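Local coordinates for protein NAD(P)-dependent oxidoreductase (Pseudomonas putida, PDB 7A3W) that probably reduces imines with NADPH and, as a multifunctional biocatalyst, carries out conjugate reduction and reductive amination, at residues B[77-80]-B[81-84]; B[147-150]-B[151-155]; B[186-189]-B[190-194]. All coordinates share one frame; numbering follows the deposited sequence.

Contact 1 of 3, residues B[77-80]-B[81-84]; sequences VFQD and VLSS. With NDP (NADPH dihydro-nicotinamide-adenine-dinucleotide phosphate), chain F.
L82 meets F78 one helical turn earlier in an uncommon rotamer: chi1 of -101° and chi2 of 22° both fall well off the staggered values. That twist sets both leucine methyls against the far end of the ring, CD1 at 3.4 Å from F78 CZ and CD2 at 3.7 Å from F78 CE2. The backbone pairing beneath is regular, L82 N giving a nearly straight bond (170°) to F78 O. V77, just before F78, lays its isopropyl group on one face of the adenine of NADPH: CB stands 3.7 Å from NDP C6A, almost directly over it, and CG1 is 3.5 Å from NDP N6A. The last turn is looser. S84 N reaches D80 O only weakly, whereas V81 O accepts both S84 N and S84 OG from the same face of its plane, with OG the nearer at 2.9 Å. The cofactor contact fits a Rossmann-type domain, in which helix 75-83 forms the crossover between strands 67-70 and 95-98. F78 packs on I110 of helix 104-116, Q79 touches R109, I110 and R113 of that same helix, and M72, from the loop after strand 67-70, touches V77, F78 and V81.

Contact 2 of 3, residues B[147-150]-B[151-155]; sequences DAYH and AHEST
E153 lays its CB over one face of the Y149 ring, and its CG passes on toward the hydroxyl end, 3.8 Å from Y149 OH. The pair sits on helix 146-157, the crossover between strands 140-144 and 164-165 of the Rossmann-type domain. With E153 CG anti to the backbone N (chi1 178°) and the chain extended beyond it, the carboxylate projects out from the helix beside H150. The two side chains lie alongside each other with their flat groups nearly perpendicular (82°), and H150 ND1 gives OE2 of E153 a weak bond of 3.5 Å. Water 4 reinforces the link, donating to E153 OE2 at 2.7 Å and to H150 O at 3.0 Å, while water 1 joins Y149 OH to E153 O, 3.0 Å from each. Beyond the helix, the Y149 ring meets those of Y142 and F165, with F165 also edge-to-face on H150; H152 touches L67 and T95 of the central strands. The helix is kinked at this turn: E153 N bonds H150 O only weakly, and S154 N lacks a partner in the preceding turn. Water 3 enters there, donating to H150 O at 2.8 Å and accepting from S154 N at 3.0 Å.

Contact 3 of 3, residues B[186-189]-B[190-194]; sequences GAFA and AWLEG
G186 O takes the amide of A190 at 3.1 Å, the first of four successive i to i+4 bonds across this turn. A187 O follows, accepting W191 N at 2.9 Å, while its methyl packs on A187 of the second subunit. Next comes F188, whose CG lies anti to the backbone N (chi1 -175°), beside the carbonyl carbon, which swings the ring outward and slightly forward, beside L192 of the following turn. There L192 CG stands over one face of the ring and L192 CD1 comes within 3.6 Å of F188 CE2; W191 CE3 is more distant and oblique, 4.5 Å from F188 CE1. All this lies on helix 173-200, the long helix that in imine reductases leads from the Rossmann-type domain into the helical C-terminal domain and the dimer interface. The W191 ring is edge-to-face with F183 of the second subunit and also meets F208, and its NE1 is satisfied by S212 OG. A189 closes the segment, its O accepting E193 N at 2.9 Å. The buried E193 carboxylate is held at both oxygens, OE1 by S265 N and by Y272 OH of the second subunit, OE2 by T266 OG1.

Followed from the N terminus, the three contacts come in series. Each spans adjoining turns of a single helix, so none closes a long loop and none nests within or crosses another. Contacts 1 and 2 belong to two crossover helices of the Rossmann-type domain, 75-83 beside the cofactor's adenine and 146-157, which joins the last two strands of the sheet but packs over central strands 67-70 and 95-98; their centres are 24 Å apart and their nearest atoms about 14 Å. After strand 164-165 the chain enters helix 173-200, where contact 3 lies against the second subunit. Its centre is 36 Å from that of contact 1 and 37 Å from that of contact 2, on the other side of the chain's centre from both.

Contact 1 of 3, residues B[77-80]-B[81-84]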
ATOM      1  N   VAL B  77       2.057 -11.146  27.962  1.00 19.94           N
ATOM      2  CA  VAL B  77       2.477 -10.529  29.261  1.00 21.09           C
ATOM      3  C   VAL B  77       1.249 -10.095  30.064  1.00 21.15           C
ATOM      4  O   VAL B  77       1.333 -10.086  31.294  1.00 21.57           O
ATOM      5  CB  VAL B  77       3.523  -9.406  29.100  1.00 22.99           C
ATOM      6  CG1 VAL B  77       4.742  -9.906  28.330  1.00 22.16           C
ATOM      7  CG2 VAL B  77       2.958  -8.138  28.485  1.00 22.39           C
ATOM      8  N   PHE B  78       0.103  -9.817  29.439  1.00 22.33           N
ATOM      9  CA  PHE B  78      -1.130  -9.534  30.214  1.00 21.74           C
ATOM     10  C   PHE B  78      -1.638 -10.825  30.865  1.00 22.69           C
ATOM     11  O   PHE B  78      -2.149 -10.789  31.988  1.00 22.33           O
ATOM     12  CB  PHE B  78      -2.198  -8.886  29.344  1.00 20.86           C
ATOM     13  CG  PHE B  78      -3.427  -8.541  30.134  1.00 21.08           C
ATOM     14  CD1 PHE B  78      -3.344  -7.750  31.275  1.00 20.95           C
ATOM     15  CD2 PHE B  78      -4.662  -9.050  29.777  1.00 21.93           C
ATOM     16  CE1 PHE B  78      -4.486  -7.430  32.001  1.00 23.10           C
ATOM     17  CE2 PHE B  78      -5.795  -8.747  30.518  1.00 23.11           C
ATOM     18  CZ  PHE B  78      -5.703  -7.950  31.638  1.00 21.81           C
ATOM     19  N   GLN B  79      -1.448 -11.968  30.211  1.00 24.27           N
ATOM     20  CA  GLN B  79      -1.747 -13.283  30.829  1.00 28.44           C
ATOM     21  C   GLN B  79      -0.916 -13.449  32.117  1.00 26.98           C
ATOM     22  O   GLN B  79      -1.460 -13.905  33.130  1.00 24.21           O
ATOM     23  CB  GLN B  79      -1.527 -14.402  29.805  1.00 33.58           C
ATOM     24  CG  GLN B  79      -1.772 -15.790  30.377  1.00 41.84           C
ATOM     25  CD  GLN B  79      -3.238 -16.114  30.576  1.00 48.80           C
ATOM     26  OE1 GLN B  79      -4.105 -15.235  30.571  1.00 52.52           O
ATOM     27  NE2 GLN B  79      -3.535 -17.398  30.747  1.00 49.52           N
ATOM     28  N   ASP B  80       0.361 -13.059  32.104  1.00 26.77           N
ATOM     29  CA  ASP B  80       1.247 -13.100  33.305  1.00 26.41           C
ATOM     30  C   ASP B  80       0.713 -12.147  34.388  1.00 24.49           C
ATOM     31  O   ASP B  80       0.712 -12.512  35.579  1.00 24.78           O
ATOM     32  CB  ASP B  80       2.689 -12.746  32.941  1.00 29.26           C
ATOM     33  CG  ASP B  80       3.312 -13.736  31.978  1.00 30.15           C
ATOM     34  OD1 ASP B  80       2.840 -14.887  31.929  1.00 37.49           O
ATOM     35  OD2 ASP B  80       4.245 -13.341  31.280  1.00 34.21           O
ATOM     36  N   VAL B  81       0.267 -10.954  34.008  1.00 21.84           N
ATOM     37  CA  VAL B  81      -0.365  -9.997  34.963  1.00 22.76           C
ATOM     38  C   VAL B  81      -1.596 -10.662  35.607  1.00 23.73           C
ATOM     39  O   VAL B  81      -1.711 -10.630  36.835  1.00 23.54           O
ATOM     40  CB  VAL B  81      -0.702  -8.666  34.279  1.00 23.64           C
ATOM     41  CG1 VAL B  81      -1.625  -7.812  35.142  1.00 23.71           C
ATOM     42  CG2 VAL B  81       0.574  -7.920  33.896  1.00 24.50           C
ATOM     43  N   LEU B  82      -2.490 -11.251  34.812  1.00 26.50           N
ATOM     44  CA  LEU B  82      -3.680 -11.984  35.324  1.00 27.27           C
ATOM     45  C   LEU B  82      -3.235 -13.069  36.322  1.00 28.10           C
ATOM     46  O   LEU B  82      -3.842 -13.153  37.395  1.00 29.24           O
ATOM     47  CB  LEU B  82      -4.442 -12.599  34.144  1.00 28.02           C
ATOM     48  CG  LEU B  82      -5.696 -11.858  33.662  1.00 31.76           C
ATOM     49  CD1 LEU B  82      -5.723 -10.384  34.035  1.00 32.44           C
ATOM     50  CD2 LEU B  82      -5.878 -12.025  32.160  1.00 29.26           C
ATOM     51  N   SER B  83      -2.202 -13.848  35.990  1.00 26.53           N
ATOM     52  CA  SER B  83      -1.698 -14.988  36.800  1.00 31.17           C
ATOM     53  C   SER B  83      -1.221 -14.539  38.184  1.00 31.74           C
ATOM     54  O   SER B  83      -1.219 -15.383  39.087  1.00 32.86           O
ATOM     55  CB  SER B  83      -0.600 -15.725  36.102  1.00 30.81           C
ATOM     56  OG  SER B  83      -1.145 -16.540  35.089  1.00 36.98           O
ATOM     57  N   SER B  84      -0.804 -13.286  38.349  1.00 28.86           N
ATOM     58  CA  SER B  84      -0.262 -12.772  39.632  1.00 31.44           C
ATOM     59  C   SER B  84      -1.357 -12.061  40.437  1.00 28.97           C
ATOM     60  O   SER B  84      -1.044 -11.520  41.495  1.00 27.42           O
ATOM     61  CB  SER B  84       0.915 -11.875  39.378  1.00 35.82           C
ATOM     62  OG  SER B  84       0.479 -10.651  38.811  1.00 39.39           O
TER
HETATM   63  PA  NDP F 301       6.728  -0.290  23.955  1.00 18.66           P
HETATM   64  O1A NDP F 301       6.937   1.197  23.926  1.00 16.23           O
HETATM   65  O2A NDP F 301       7.870  -1.261  23.763  1.00 17.04           O
HETATM   66  O5B NDP F 301       6.026  -0.615  25.357  1.00 19.14           O
HETATM   67  C5B NDP F 301       5.896  -1.977  25.803  1.00 21.17           C
HETATM   68  C4B NDP F 301       5.127  -1.937  27.097  1.00 20.90           C
HETATM   69  O4B NDP F 301       4.937  -3.296  27.591  1.00 19.63           O
HETATM   70  C3B NDP F 301       5.795  -1.163  28.240  1.00 19.37           C
HETATM   71  O3B NDP F 301       4.776  -0.632  29.056  1.00 21.32           O
HETATM   72  C2B NDP F 301       6.567  -2.278  28.926  1.00 20.08           C
HETATM   73  O2B NDP F 301       6.921  -2.078  30.300  1.00 20.06           O
HETATM   74  C1B NDP F 301       5.492  -3.354  28.885  1.00 19.84           C
HETATM   75  N9A NDP F 301       6.008  -4.685  29.133  1.00 19.47           N
HETATM   76  C8A NDP F 301       6.912  -5.413  28.407  1.00 19.91           C
HETATM   77  N7A NDP F 301       7.159  -6.589  28.933  1.00 19.13           N
HETATM   78  C5A NDP F 301       6.331  -6.648  30.045  1.00 19.58           C
HETATM   79  C6A NDP F 301       6.119  -7.632  31.028  1.00 21.30           C
HETATM   80  N6A NDP F 301       6.724  -8.825  31.037  1.00 21.94           N
HETATM   81  N1A NDP F 301       5.228  -7.353  32.002  1.00 22.91           N
HETATM   82  C2A NDP F 301       4.611  -6.164  32.004  1.00 24.09           C
HETATM   83  N3A NDP F 301       4.740  -5.156  31.152  1.00 22.74           N
HETATM   84  C4A NDP F 301       5.626  -5.469  30.186  1.00 20.67           C
HETATM   85  O3  NDP F 301       5.560  -0.767  22.981  1.00 17.32           O
HETATM   86  PN  NDP F 301       4.379   0.142  22.362  1.00 16.47           P
HETATM   87  O1N NDP F 301       4.945   0.720  21.120  1.00 16.49           O
HETATM   88  O2N NDP F 301       3.849   1.088  23.399  1.00 15.87           O
HETATM   89  O5D NDP F 301       3.343  -0.982  21.940  1.00 16.59           O
HETATM   90  C5D NDP F 301       2.410  -1.590  22.860  1.00 16.96           C
HETATM   91  C4D NDP F 301       1.452  -2.443  22.069  1.00 16.65           C
HETATM   92  O4D NDP F 301       0.663  -1.610  21.176  1.00 17.25           O
HETATM   93  C3D NDP F 301       2.095  -3.531  21.188  1.00 15.38           C
HETATM   94  O3D NDP F 301       1.384  -4.750  21.348  1.00 14.46           O
HETATM   95  C2D NDP F 301       2.021  -2.925  19.799  1.00 17.01           C
HETATM   96  O2D NDP F 301       2.037  -3.928  18.792  1.00 16.43           O
HETATM   97  C1D NDP F 301       0.733  -2.101  19.868  1.00 17.04           C
HETATM   98  N1N NDP F 301       0.714  -0.924  18.946  1.00 18.97           N
HETATM   99  C2N NDP F 301       1.670   0.067  18.980  1.00 18.78           C
HETATM  100  C3N NDP F 301       1.731   1.050  18.013  1.00 22.19           C
HETATM  101  C7N NDP F 301       2.757   2.133  18.016  1.00 23.13           C
HETATM  102  O7N NDP F 301       2.799   2.879  17.038  1.00 20.57           O
HETATM  103  N7N NDP F 301       3.563   2.320  19.047  1.00 21.95           N
HETATM  104  C4N NDP F 301       0.693   1.087  16.961  1.00 21.49           C
HETATM  105  C5N NDP F 301      -0.278   0.025  17.030  1.00 20.70           C
HETATM  106  C6N NDP F 301      -0.310  -0.833  18.029  1.00 19.51           C
HETATM  107  P2B NDP F 301       8.301  -1.279  30.573  1.00 19.65           P
HETATM  108  O1X NDP F 301       9.333  -1.978  29.691  1.00 19.85           O
HETATM  109  O2X NDP F 301       8.075   0.194  30.317  1.00 18.01           O
HETATM  110  O3X NDP F 301       8.466  -1.603  32.043  1.00 19.16           O

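Contact 2 of 3, residues B[147-150]-B[151-155]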
ATOM      1  N   ASP B 147     -22.477  -5.156  24.987  1.00 21.29           N
ATOM      2  CA  ASP B 147     -23.077  -4.278  26.031  1.00 22.65           C
ATOM      3  C   ASP B 147     -21.950  -3.443  26.658  1.00 21.19           C
ATOM      4  O   ASP B 147     -22.113  -2.211  26.826  1.00 20.34           O
ATOM      5  CB  ASP B 147     -23.865  -5.094  27.064  1.00 23.43           C
ATOM      6  CG  ASP B 147     -25.173  -5.679  26.522  1.00 26.94           C
ATOM      7  OD1 ASP B 147     -25.585  -5.300  25.403  1.00 27.86           O
ATOM      8  OD2 ASP B 147     -25.774  -6.518  27.213  1.00 26.93           O
ATOM      9  N   ALA B 148     -20.828  -4.099  26.958  1.00 19.57           N
ATOM     10  CA  ALA B 148     -19.643  -3.504  27.609  1.00 19.05           C
ATOM     11  C   ALA B 148     -19.005  -2.470  26.675  1.00 18.93           C
ATOM     12  O   ALA B 148     -18.788  -1.318  27.086  1.00 19.32           O
ATOM     13  CB  ALA B 148     -18.665  -4.600  27.978  1.00 18.67           C
ATOM     14  N   TYR B 149     -18.775  -2.833  25.417  1.00 19.49           N
ATOM     15  CA  TYR B 149     -18.215  -1.878  24.429  1.00 18.30           C
ATOM     16  C   TYR B 149     -19.117  -0.647  24.336  1.00 19.05           C
ATOM     17  O   TYR B 149     -18.648   0.497  24.478  1.00 18.47           O
ATOM     18  CB  TYR B 149     -18.032  -2.507  23.051  1.00 18.60           C
ATOM     19  CG  TYR B 149     -17.609  -1.458  22.058  1.00 18.26           C
ATOM     20  CD1 TYR B 149     -16.321  -0.936  22.104  1.00 17.67           C
ATOM     21  CD2 TYR B 149     -18.508  -0.932  21.136  1.00 18.21           C
ATOM     22  CE1 TYR B 149     -15.927   0.099  21.263  1.00 18.61           C
ATOM     23  CE2 TYR B 149     -18.110   0.059  20.253  1.00 18.82           C
ATOM     24  CZ  TYR B 149     -16.833   0.592  20.331  1.00 18.54           C
ATOM     25  OH  TYR B 149     -16.440   1.572  19.472  1.00 20.81           O
ATOM     26  N   HIS B 150     -20.400  -0.858  24.091  1.00 18.85           N
ATOM     27  CA  HIS B 150     -21.333   0.279  23.887  1.00 20.43           C
ATOM     28  C   HIS B 150     -21.394   1.136  25.153  1.00 19.39           C
ATOM     29  O   HIS B 150     -21.437   2.376  25.020  1.00 22.17           O
ATOM     30  CB  HIS B 150     -22.676  -0.205  23.317  1.00 22.87           C
ATOM     31  CG  HIS B 150     -22.538  -0.689  21.912  1.00 24.69           C
ATOM     32  ND1 HIS B 150     -22.436   0.163  20.839  1.00 28.30           N
ATOM     33  CD2 HIS B 150     -22.422  -1.937  21.403  1.00 29.28           C
ATOM     34  CE1 HIS B 150     -22.291  -0.541  19.730  1.00 28.63           C
ATOM     35  NE2 HIS B 150     -22.271  -1.833  20.047  1.00 28.91           N
ATOM     36  N   ALA B 151     -21.374   0.535  26.341  1.00 19.85           N
ATOM     37  CA  ALA B 151     -21.344   1.279  27.626  1.00 18.71           C
ATOM     38  C   ALA B 151     -20.128   2.230  27.657  1.00 19.89           C
ATOM     39  O   ALA B 151     -20.257   3.389  28.130  1.00 19.40           O
ATOM     40  CB  ALA B 151     -21.368   0.320  28.775  1.00 17.81           C
ATOM     41  N   HIS B 152     -18.973   1.802  27.138  1.00 18.22           N
ATOM     42  CA  HIS B 152     -17.712   2.595  27.191  1.00 17.66           C
ATOM     43  C   HIS B 152     -17.384   3.269  25.856  1.00 18.06           C
ATOM     44  O   HIS B 152     -16.311   3.864  25.751  1.00 19.51           O
ATOM     45  CB  HIS B 152     -16.591   1.693  27.716  1.00 16.45           C
ATOM     46  CG  HIS B 152     -16.840   1.262  29.113  1.00 17.83           C
ATOM     47  ND1 HIS B 152     -16.735   2.140  30.172  1.00 18.99           N
ATOM     48  CD2 HIS B 152     -17.217   0.071  29.632  1.00 18.29           C
ATOM     49  CE1 HIS B 152     -17.028   1.491  31.282  1.00 19.42           C
ATOM     50  NE2 HIS B 152     -17.310   0.223  30.981  1.00 18.93           N
ATOM     51  N   GLU B 153     -18.276   3.193  24.866  1.00 19.88           N
ATOM     52  CA  GLU B 153     -17.980   3.640  23.481  1.00 20.17           C
ATOM     53  C   GLU B 153     -17.558   5.112  23.501  1.00 19.54           C
ATOM     54  O   GLU B 153     -16.583   5.434  22.815  1.00 19.69           O
ATOM     55  CB  GLU B 153     -19.186   3.397  22.575  1.00 22.27           C
ATOM     56  CG  GLU B 153     -19.006   3.872  21.148  1.00 23.68           C
ATOM     57  CD  GLU B 153     -20.201   3.566  20.265  1.00 27.53           C
ATOM     58  OE1 GLU B 153     -20.000   3.414  19.050  1.00 31.39           O
ATOM     59  OE2 GLU B 153     -21.315   3.446  20.805  1.00 28.58           O
ATOM     60  N   SER B 154     -18.280   5.975  24.217  1.00 20.59           N
ATOM     61  CA  SER B 154     -17.966   7.429  24.244  1.00 23.02           C
ATOM     62  C   SER B 154     -16.595   7.665  24.876  1.00 22.43           C
ATOM     63  O   SER B 154     -15.830   8.482  24.362  1.00 23.97           O
ATOM     64  CB  SER B 154     -18.996   8.212  24.969  1.00 23.10           C
ATOM     65  OG  SER B 154     -20.183   8.145  24.234  1.00 28.18           O
ATOM     66  N   THR B 155     -16.299   6.984  25.963  1.00 23.40           N
ATOM     67  CA  THR B 155     -14.968   7.092  26.603  1.00 21.40           C
ATOM     68  C   THR B 155     -13.904   6.677  25.593  1.00 20.75           C
ATOM     69  O   THR B 155     -12.948   7.434  25.434  1.00 18.13           O
ATOM     70  CB  THR B 155     -14.881   6.248  27.870  1.00 22.73           C
ATOM     71  OG1 THR B 155     -15.901   6.791  28.704  1.00 20.30           O
ATOM     72  CG2 THR B 155     -13.531   6.337  28.550  1.00 22.03           C
TER
HETATM   73  O   HOH W   1     -15.137   4.000  20.653  1.00 19.28           O
HETATM   74  O   HOH W   2     -18.174   2.277  17.910  1.00 27.68           O
HETATM   75  O   HOH W   3     -20.944   5.107  25.365  1.00 23.74           O
HETATM   76  O   HOH W   4     -23.164   3.320  22.739  1.00 26.71           O

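Contact 3 of 3, residues B[186-189]-B[190-194]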
ATOM      1  N   GLY B 186       3.619  -4.843   4.540  1.00 16.59           N
ATOM      2  CA  GLY B 186       4.026  -5.297   3.200  1.00 16.39           C
ATOM      3  C   GLY B 186       4.053  -4.135   2.221  1.00 15.26           C
ATOM      4  O   GLY B 186       5.011  -4.025   1.439  1.00 17.06           O
ATOM      5  N   ALA B 187       3.043  -3.258   2.288  1.00 15.00           N
ATOM      6  CA  ALA B 187       2.935  -2.070   1.427  1.00 15.06           C
ATOM      7  C   ALA B 187       4.009  -1.037   1.786  1.00 14.65           C
ATOM      8  O   ALA B 187       4.536  -0.391   0.881  1.00 13.83           O
ATOM      9  CB  ALA B 187       1.542  -1.494   1.525  1.00 14.69           C
ATOM     10  N   PHE B 188       4.306  -0.869   3.063  1.00 14.78           N
ATOM     11  CA  PHE B 188       5.304   0.113   3.527  1.00 15.53           C
ATOM     12  C   PHE B 188       6.683  -0.355   3.064  1.00 15.49           C
ATOM     13  O   PHE B 188       7.458   0.477   2.578  1.00 15.91           O
ATOM     14  CB  PHE B 188       5.261   0.318   5.039  1.00 16.21           C
ATOM     15  CG  PHE B 188       6.188   1.410   5.510  1.00 17.70           C
ATOM     16  CD1 PHE B 188       5.884   2.749   5.279  1.00 17.04           C
ATOM     17  CD2 PHE B 188       7.357   1.098   6.181  1.00 17.96           C
ATOM     18  CE1 PHE B 188       6.737   3.743   5.720  1.00 17.97           C
ATOM     19  CE2 PHE B 188       8.228   2.104   6.593  1.00 19.62           C
ATOM     20  CZ  PHE B 188       7.898   3.420   6.385  1.00 18.74           C
ATOM     21  N   ALA B 189       6.961  -1.655   3.153  1.00 16.63           N
ATOM     22  CA  ALA B 189       8.243  -2.198   2.663  1.00 15.21           C
ATOM     23  C   ALA B 189       8.342  -1.969   1.141  1.00 15.91           C
ATOM     24  O   ALA B 189       9.442  -1.596   0.645  1.00 16.44           O
ATOM     25  CB  ALA B 189       8.378  -3.638   3.018  1.00 15.48           C
ATOM     26  N   ALA B 190       7.249  -2.185   0.416  1.00 14.29           N
ATOM     27  CA  ALA B 190       7.200  -1.937  -1.047  1.00 15.63           C
ATOM     28  C   ALA B 190       7.529  -0.465  -1.296  1.00 14.42           C
ATOM     29  O   ALA B 190       8.244  -0.172  -2.239  1.00 14.06           O
ATOM     30  CB  ALA B 190       5.832  -2.283  -1.613  1.00 15.02           C
ATOM     31  N   TRP B 191       6.935   0.452  -0.523  1.00 15.38           N
ATOM     32  CA  TRP B 191       7.190   1.900  -0.710  1.00 16.69           C
ATOM     33  C   TRP B 191       8.688   2.196  -0.536  1.00 17.33           C
ATOM     34  O   TRP B 191       9.274   2.907  -1.386  1.00 16.77           O
ATOM     35  CB  TRP B 191       6.343   2.747   0.237  1.00 17.21           C
ATOM     36  CG  TRP B 191       6.617   4.194  -0.004  1.00 17.21           C
ATOM     37  CD1 TRP B 191       6.059   4.974  -0.968  1.00 18.42           C
ATOM     38  CD2 TRP B 191       7.582   5.020   0.676  1.00 18.79           C
ATOM     39  NE1 TRP B 191       6.574   6.238  -0.913  1.00 19.48           N
ATOM     40  CE2 TRP B 191       7.526   6.292   0.072  1.00 19.95           C
ATOM     41  CE3 TRP B 191       8.458   4.825   1.747  1.00 19.60           C
ATOM     42  CZ2 TRP B 191       8.323   7.355   0.498  1.00 20.02           C
ATOM     43  CZ3 TRP B 191       9.270   5.861   2.143  1.00 19.75           C
ATOM     44  CH2 TRP B 191       9.189   7.117   1.544  1.00 18.15           C
ATOM     45  N   LEU B 192       9.298   1.665   0.522  1.00 17.54           N
ATOM     46  CA  LEU B 192      10.746   1.838   0.794  1.00 19.23           C
ATOM     47  C   LEU B 192      11.539   1.287  -0.388  1.00 19.24           C
ATOM     48  O   LEU B 192      12.495   1.949  -0.813  1.00 16.59           O
ATOM     49  CB  LEU B 192      11.142   1.092   2.074  1.00 20.36           C
ATOM     50  CG  LEU B 192      10.586   1.680   3.358  1.00 20.04           C
ATOM     51  CD1 LEU B 192      10.739   0.685   4.506  1.00 20.55           C
ATOM     52  CD2 LEU B 192      11.280   2.996   3.652  1.00 19.62           C
ATOM     53  N   GLU B 193      11.174   0.104  -0.862  1.00 19.25           N
ATOM     54  CA  GLU B 193      11.858  -0.557  -2.005  1.00 19.34           C
ATOM     55  C   GLU B 193      11.843   0.370  -3.240  1.00 18.83           C
ATOM     56  O   GLU B 193      12.888   0.545  -3.876  1.00 17.57           O
ATOM     57  CB  GLU B 193      11.166  -1.887  -2.229  1.00 20.35           C
ATOM     58  CG  GLU B 193      11.862  -2.762  -3.219  1.00 22.21           C
ATOM     59  CD  GLU B 193      11.444  -4.223  -3.112  1.00 22.76           C
ATOM     60  OE1 GLU B 193      11.495  -4.783  -1.973  1.00 24.75           O
ATOM     61  OE2 GLU B 193      11.096  -4.808  -4.141  1.00 22.31           O
ATOM     62  N   GLY B 194      10.702   1.004  -3.533  1.00 17.16           N
ATOM     63  CA  GLY B 194      10.576   2.011  -4.603  1.00 17.95           C
ATOM     64  C   GLY B 194      11.364   3.284  -4.317  1.00 18.29           C
ATOM     65  O   GLY B 194      12.027   3.806  -5.239  1.00 17.74           O
TER